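Local coordinates for SufE-like protein 1, chloroplastic/mitochondrial (Arabidopsis thaliana, PDB 4PUI) that activates the cysteine desulfurase NFS2, helping to mobilise sulfur from cysteine for iron-sulfur cluster assembly, and carries a BolA domain, at residues E15-P20 and Y72-D77. Sequence-based numbering, arbitrary orientation.
Sequences EKELDP and YDLLQD
Leu74 divides its two methyl groups between neighbouring residues of segment 15-20, an instructive case of one leucine side chain serving two partners by apolar contact. Leu74 CD1 meets the branched end of Leu18, lying 4.0 Å from Leu18 CD1 and almost as near to the CG and CD2 of that residue. CD2 instead rests against the aliphatic stem of Glu17, with Leu74 CD2 and Glu17 CG 4.0 Å apart. In Leu74, CG stands opposite the carbonyl carbon (chi1 -68°), and this sends the fork across to the other helix. Glu17 bends at chi2 (-62°), turning its carboxylate away from that methyl.

No hydrogen bond crosses between the two segments. Within them, a long salt bridge joins Glu17 OE2 to Lys16 NZ at 3.8 Å, and Gln76 NE2 donates to Asp73 O (3.2 Å), in the carbonyl plane and on a lone pair, bridging the break where helix 64-74 gives way to helix 76-79. From outside both, Lys13 NZ of helix 5-18 hydrogen-bonds Leu74 O.

In this BolA domain helices 5-18 and 64-74 thus meet near their C-terminal ends, while Leu18 also reaches Ile54 of the sheet. Shortened to an alanine, Leu74 would lose both methyls, which is likely to open a gap beside Leu18 and leave the Glu17 stem without its apolar partner. Direct cohesion of the segments rests on methyl and methylene packing, graded from buried Leu18 to exposed Glu17.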
loop_
_atom_site.group_PDB
_atom_site.type_symbol
_atom_site.label_atom_id
_atom_site.label_comp_id
_atom_site.label_asym_id
_atom_site.label_seq_id
_atom_site.Cartn_x
_atom_site.Cartn_y
_atom_site.Cartn_z
ATOM N N GLU A 15 -7.702 -4.214 -0.097
ATOM C CA GLU A 15 -9.142 -4.272 0.147
ATOM C C GLU A 15 -9.526 -5.643 0.704
ATOM O O GLU A 15 -10.263 -5.742 1.685
ATOM C CB GLU A 15 -9.934 -3.993 -1.138
ATOM C CG GLU A 15 -9.915 -2.540 -1.570
ATOM C CD GLU A 15 -10.538 -2.312 -2.924
ATOM O OE1 GLU A 15 -10.709 -3.292 -3.680
ATOM O OE2 GLU A 15 -10.858 -1.145 -3.231
ATOM N N LYS A 16 -9.024 -6.694 0.067
ATOM C CA LYS A 16 -9.374 -8.055 0.447
ATOM C C LYS A 16 -8.880 -8.393 1.851
ATOM O O LYS A 16 -9.603 -9.000 2.640
ATOM C CB LYS A 16 -8.800 -9.057 -0.555
ATOM C CG LYS A 16 -9.260 -10.477 -0.291
ATOM C CD LYS A 16 -8.094 -11.432 -0.161
ATOM C CE LYS A 16 -7.787 -12.112 -1.480
ATOM N NZ LYS A 16 -7.008 -13.364 -1.270
ATOM N N GLU A 17 -7.654 -7.996 2.171
ATOM C CA GLU A 17 -7.066 -8.406 3.449
ATOM C C GLU A 17 -7.330 -7.459 4.613
ATOM O O GLU A 17 -7.387 -7.902 5.763
ATOM C CB GLU A 17 -5.565 -8.651 3.318
ATOM C CG GLU A 17 -5.226 -9.869 2.452
ATOM C CD GLU A 17 -5.771 -11.185 3.010
ATOM O OE1 GLU A 17 -5.954 -11.297 4.238
ATOM O OE2 GLU A 17 -6.016 -12.115 2.216
ATOM N N LEU A 18 -7.473 -6.171 4.326
ATOM C CA LEU A 18 -7.567 -5.182 5.393
ATOM C C LEU A 18 -8.938 -4.515 5.541
ATOM O O LEU A 18 -9.151 -3.808 6.514
ATOM C CB LEU A 18 -6.463 -4.115 5.234
ATOM C CG LEU A 18 -5.029 -4.653 5.217
ATOM C CD1 LEU A 18 -4.032 -3.548 4.870
ATOM C CD2 LEU A 18 -4.632 -5.348 6.521
ATOM N N ASP A 19 -9.844 -4.745 4.589
ATOM C CA ASP A 19 -11.164 -4.097 4.540
ATOM C C ASP A 19 -11.110 -2.626 4.999
ATOM O O ASP A 19 -11.833 -2.235 5.911
ATOM C CB ASP A 19 -12.172 -4.882 5.391
ATOM C CG ASP A 19 -13.622 -4.458 5.152
ATOM O OD1 ASP A 19 -13.900 -3.773 4.142
ATOM O OD2 ASP A 19 -14.489 -4.837 5.969
ATOM N N PRO A 20 -10.240 -1.814 4.375
ATOM C CA PRO A 20 -9.994 -0.477 4.927
ATOM C C PRO A 20 -11.201 0.436 4.763
ATOM O O PRO A 20 -11.908 0.369 3.752
ATOM C CB PRO A 20 -8.819 0.038 4.085
ATOM C CG PRO A 20 -8.952 -0.687 2.780
ATOM C CD PRO A 20 -9.506 -2.046 3.113
ATOM N N TYR A 72 4.190 -4.601 3.704
ATOM C CA TYR A 72 5.244 -5.156 2.869
ATOM C C TYR A 72 5.029 -6.664 2.696
ATOM O O TYR A 72 5.188 -7.205 1.597
ATOM C CB TYR A 72 6.618 -4.868 3.475
ATOM C CG TYR A 72 7.332 -3.718 2.806
ATOM C CD1 TYR A 72 6.786 -2.437 2.789
ATOM C CD2 TYR A 72 8.536 -3.927 2.160
ATOM C CE1 TYR A 72 7.449 -1.392 2.155
ATOM C CE2 TYR A 72 9.196 -2.905 1.535
ATOM C CZ TYR A 72 8.652 -1.646 1.530
ATOM O OH TYR A 72 9.344 -0.650 0.889
ATOM N N ASP A 73 4.634 -7.340 3.769
ATOM C CA ASP A 73 4.393 -8.783 3.685
ATOM C C ASP A 73 3.243 -9.108 2.733
ATOM O O ASP A 73 3.322 -10.048 1.936
ATOM C CB ASP A 73 4.117 -9.354 5.079
ATOM C CG ASP A 73 3.645 -10.795 5.040
ATOM O OD1 ASP A 73 4.451 -11.663 4.683
ATOM O OD2 ASP A 73 2.468 -11.064 5.373
ATOM N N LEU A 74 2.165 -8.333 2.815
ATOM C CA LEU A 74 1.012 -8.568 1.954
ATOM C C LEU A 74 1.349 -8.354 0.491
ATOM O O LEU A 74 0.747 -8.969 -0.394
ATOM C CB LEU A 74 -0.131 -7.626 2.319
ATOM C CG LEU A 74 -0.804 -7.845 3.666
ATOM C CD1 LEU A 74 -1.820 -6.740 3.898
ATOM C CD2 LEU A 74 -1.459 -9.216 3.731
ATOM N N LEU A 75 2.300 -7.464 0.234
ATOM C CA LEU A 75 2.600 -7.073 -1.133
ATOM C C LEU A 75 3.933 -7.613 -1.616
ATOM O O LEU A 75 4.462 -7.138 -2.618
ATOM C CB LEU A 75 2.576 -5.548 -1.265
ATOM C CG LEU A 75 1.221 -4.907 -0.935
ATOM C CD1 LEU A 75 1.291 -3.392 -1.043
ATOM C CD2 LEU A 75 0.150 -5.468 -1.854
ATOM N N GLN A 76 4.465 -8.619 -0.924
ATOM C CA GLN A 76 5.827 -9.058 -1.194
ATOM C C GLN A 76 5.997 -9.582 -2.610
ATOM O O GLN A 76 7.063 -9.436 -3.192
ATOM C CB GLN A 76 6.295 -10.101 -0.176
ATOM C CG GLN A 76 5.517 -11.382 -0.190
ATOM C CD GLN A 76 6.046 -12.366 0.832
ATOM O OE1 GLN A 76 7.049 -13.056 0.600
ATOM N NE2 GLN A 76 5.379 -12.435 1.974
ATOM N N ASP A 77 4.946 -10.157 -3.182
ATOM C CA ASP A 77 5.094 -10.717 -4.531
ATOM C C ASP A 77 5.320 -9.615 -5.562
ATOM O O ASP A 77 6.023 -9.820 -6.543
ATOM C CB ASP A 77 3.903 -11.592 -4.897
ATOM C CG ASP A 77 3.956 -12.941 -4.209
ATOM O OD1 ASP A 77 5.078 -13.427 -3.948
ATOM O OD2 ASP A 77 2.882 -13.506 -3.922
#